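Long-range contact in VAO-type flavoprotein oxidase VAO615 (Myceliophthora thermophila, PDB 6F72), which probably acts as an oxidoreductase, binding one FAD bicovalently and reacting rapidly with molecular oxygen once reduced, although no substrate has been identified: residues Asn122-Val127 with Lys162-Gly167. Residues are numbered along the deposited sequence; the frame is centred on the assembly and turned at random.
Sequences NYPSYV and KSTGKG. With FAD (flavin-adenine dinucleotide), chain E; NAG (2-acetamido-2-deoxy-beta-D-glucopyranose), chain C.
In the FAD-binding PCMH-type domain, the loop leading into strand 126-129 packs on the loop that enters the neighbouring parallel strand 169-172, and N122, Y123 and P124 meet T164 and G165 there. T164 points its side chain toward the other loop: its CB lies 3.2 Å from the carbonyl O of N122, and its CG2 sits between Y123 and P124, touching CD1 of Y123 at 3.7 Å, obliquely to the ring, and CD of P124 at 3.8 Å. A beta-branched residue suits this place because its methyl can fill the corner between ring and proline. Y123 reaches past it to bond D97 through OH. Beyond, P124 CA makes a CA-H...O contact with G165 O, 3.3 Å away, where the two backbones run close. A water bridges the two loops, accepting from G167 N at 2.8 Å, donating to Y123 O and hydrogen-bonding S125 OG. The positive phi of 69° at position G167 favours glycine, and S125 OG lies 3.6 Å from its CA. At the outer side, the carboxamide of N122, CG anti to the carbonyl carbon (chi1 -63°), gives ND2 to O7 of an N-acetylglucosamine (2.9 Å, 149° at the hydrogen) and also to F103 O. With an alanine here, the acetamide oxygen of the sugar and F103 O would probably lose the amide donor they share. Inward, S163 OG donates to FAD O1A at 2.7 Å, tying the second loop to a diphosphate oxygen, as expected for a cofactor-binding loop between the parallel strands of this FAD-binding fold.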
# COMPACT_ATOMS: atom_id res chain seq x y z
N ASN A 122 -12.10 -3.67 16.21
CA ASN A 122 -11.08 -2.70 15.76
C ASN A 122 -11.65 -1.60 14.83
O ASN A 122 -10.99 -0.59 14.56
CB ASN A 122 -9.93 -3.41 15.04
CG ASN A 122 -9.15 -4.37 15.95
OD1 ASN A 122 -8.90 -4.11 17.13
ND2 ASN A 122 -8.72 -5.47 15.36
N TYR A 123 -12.87 -1.82 14.33
CA TYR A 123 -13.54 -0.86 13.46
C TYR A 123 -13.84 0.41 14.24
O TYR A 123 -14.10 0.33 15.45
CB TYR A 123 -14.83 -1.48 12.90
CG TYR A 123 -14.62 -2.39 11.71
CD1 TYR A 123 -13.35 -2.91 11.41
CD2 TYR A 123 -15.69 -2.75 10.90
CE1 TYR A 123 -13.17 -3.75 10.32
CE2 TYR A 123 -15.52 -3.59 9.81
CZ TYR A 123 -14.25 -4.08 9.53
OH TYR A 123 -14.06 -4.90 8.44
N PRO A 124 -13.79 1.59 13.57
CA PRO A 124 -14.15 2.86 14.23
C PRO A 124 -15.64 2.88 14.60
O PRO A 124 -16.43 2.23 13.92
CB PRO A 124 -13.90 3.91 13.13
CG PRO A 124 -14.16 3.17 11.86
CD PRO A 124 -13.63 1.77 12.11
N SER A 125 -16.01 3.61 15.65
CA SER A 125 -17.41 3.78 16.06
C SER A 125 -18.25 4.63 15.08
O SER A 125 -19.42 4.31 14.82
CB SER A 125 -17.47 4.43 17.43
OG SER A 125 -16.94 3.57 18.41
N TYR A 126 -17.66 5.72 14.59
CA TYR A 126 -18.33 6.66 13.67
C TYR A 126 -17.40 7.04 12.53
O TYR A 126 -16.17 7.11 12.71
CB TYR A 126 -18.77 7.93 14.40
CG TYR A 126 -19.92 7.72 15.36
CD1 TYR A 126 -21.25 7.82 14.92
CD2 TYR A 126 -19.67 7.42 16.70
CE1 TYR A 126 -22.31 7.61 15.81
CE2 TYR A 126 -20.71 7.21 17.59
CZ TYR A 126 -22.02 7.32 17.15
OH TYR A 126 -23.04 7.11 18.06
N VAL A 127 -18.00 7.30 11.37
CA VAL A 127 -17.27 7.55 10.12
C VAL A 127 -17.71 8.91 9.55
O VAL A 127 -18.90 9.12 9.27
CB VAL A 127 -17.54 6.42 9.10
CG1 VAL A 127 -16.91 6.72 7.74
CG2 VAL A 127 -17.08 5.06 9.62
N LYS A 162 -3.40 0.44 9.94
CA LYS A 162 -3.21 1.87 10.19
C LYS A 162 -4.45 2.74 9.84
O LYS A 162 -4.52 3.91 10.23
CB LYS A 162 -1.92 2.37 9.52
CG LYS A 162 -0.66 1.68 10.06
CD LYS A 162 0.54 1.79 9.11
CE LYS A 162 0.95 3.25 8.83
NZ LYS A 162 1.95 3.31 7.73
N SER A 163 -5.43 2.14 9.16
CA SER A 163 -6.67 2.81 8.84
C SER A 163 -7.94 2.30 9.59
O SER A 163 -9.05 2.62 9.17
CB SER A 163 -6.87 2.85 7.32
OG SER A 163 -6.96 1.55 6.77
N THR A 164 -7.78 1.50 10.65
CA THR A 164 -8.83 1.30 11.68
C THR A 164 -8.35 1.72 13.06
O THR A 164 -7.18 2.06 13.26
CB THR A 164 -9.36 -0.16 11.85
OG1 THR A 164 -8.35 -1.14 11.56
CG2 THR A 164 -10.69 -0.41 11.09
N GLY A 165 -9.29 1.72 14.01
CA GLY A 165 -9.01 1.97 15.42
C GLY A 165 -10.28 1.83 16.24
O GLY A 165 -11.29 2.47 15.93
N LYS A 166 -10.24 0.97 17.25
CA LYS A 166 -11.33 0.77 18.20
C LYS A 166 -11.70 2.11 18.86
O LYS A 166 -10.82 2.86 19.27
CB LYS A 166 -10.92 -0.28 19.24
CG LYS A 166 -11.95 -0.53 20.33
CD LYS A 166 -11.42 -1.47 21.40
CE LYS A 166 -11.79 -2.91 21.08
NZ LYS A 166 -11.61 -3.81 22.26
N GLY A 167 -13.01 2.39 18.91
CA GLY A 167 -13.55 3.59 19.55
C GLY A 167 -13.26 4.91 18.85
O GLY A 167 -13.37 5.97 19.46
PA FAD E . -5.64 3.02 3.55
O1A FAD E . -5.58 1.81 4.45
O2A FAD E . -6.98 3.69 3.43
O5B FAD E . -4.54 4.08 4.06
C5B FAD E . -3.22 3.67 4.45
C4B FAD E . -2.61 4.66 5.43
O4B FAD E . -2.59 5.97 4.85
C3B FAD E . -3.35 4.80 6.75
O3B FAD E . -2.37 5.01 7.76
C2B FAD E . -4.20 6.05 6.59
O2B FAD E . -4.42 6.71 7.84
C1B FAD E . -3.34 6.89 5.65
N9A FAD E . -4.11 7.76 4.73
C8A FAD E . -4.74 7.36 3.61
N7A FAD E . -5.31 8.41 2.97
C5A FAD E . -5.03 9.51 3.69
C6A FAD E . -5.33 10.95 3.57
N6A FAD E . -6.07 11.40 2.53
N1A FAD E . -4.87 11.78 4.53
C2A FAD E . -4.13 11.34 5.57
N3A FAD E . -3.81 10.03 5.74
C4A FAD E . -4.23 9.09 4.84
N1 FAD E . 2.01 -0.79 -2.65
C2 FAD E . 2.96 -0.60 -3.60
O2 FAD E . 3.90 0.20 -3.37
N3 FAD E . 2.92 -1.24 -4.79
C4 FAD E . 1.96 -2.12 -5.12
O4 FAD E . 1.97 -2.70 -6.24
C4X FAD E . 0.89 -2.38 -4.14
N5 FAD E . -0.12 -3.24 -4.41
C5X FAD E . -1.11 -3.48 -3.50
C6 FAD E . -2.16 -4.37 -3.79
C7 FAD E . -3.17 -4.60 -2.84
C7M FAD E . -4.28 -5.57 -3.17
C8 FAD E . -3.14 -3.87 -1.51
C8M FAD E . -4.24 -3.96 -0.46
C9 FAD E . -2.10 -2.99 -1.24
C9A FAD E . -1.09 -2.76 -2.18
N10 FAD E . -0.05 -1.84 -1.89
C10 FAD E . 0.97 -1.64 -2.85
C1' FAD E . 0.01 -1.18 -0.59
C2' FAD E . -0.36 0.27 -0.50
O2' FAD E . 0.70 1.03 -1.06
C3' FAD E . -0.50 0.55 1.00
O3' FAD E . -1.33 -0.45 1.64
C4' FAD E . -1.06 1.93 1.25
O4' FAD E . -0.95 2.25 2.64
C5' FAD E . -2.50 2.06 0.75
O5' FAD E . -3.06 3.33 1.08
P FAD E . -4.64 3.56 0.94
O1P FAD E . -5.08 3.06 -0.41
O2P FAD E . -4.87 4.99 1.38
O3P FAD E . -5.21 2.57 2.07
C1 NAG C . -8.02 -9.97 18.23
C2 NAG C . -6.78 -9.05 18.24
C3 NAG C . -5.90 -9.32 19.45
C4 NAG C . -6.68 -9.29 20.78
C5 NAG C . -7.98 -10.10 20.66
C6 NAG C . -8.90 -9.87 21.85
C7 NAG C . -5.87 -8.17 16.11
C8 NAG C . -4.99 -8.50 14.94
N2 NAG C . -5.98 -9.15 17.02
O3 NAG C . -4.84 -8.36 19.48
O4 NAG C . -5.91 -9.91 21.82
O5 NAG C . -8.71 -9.80 19.47
O6 NAG C . -9.76 -11.02 21.94
O7 NAG C . -6.42 -7.08 16.19
O HOH W 1 -15.18 1.10 17.61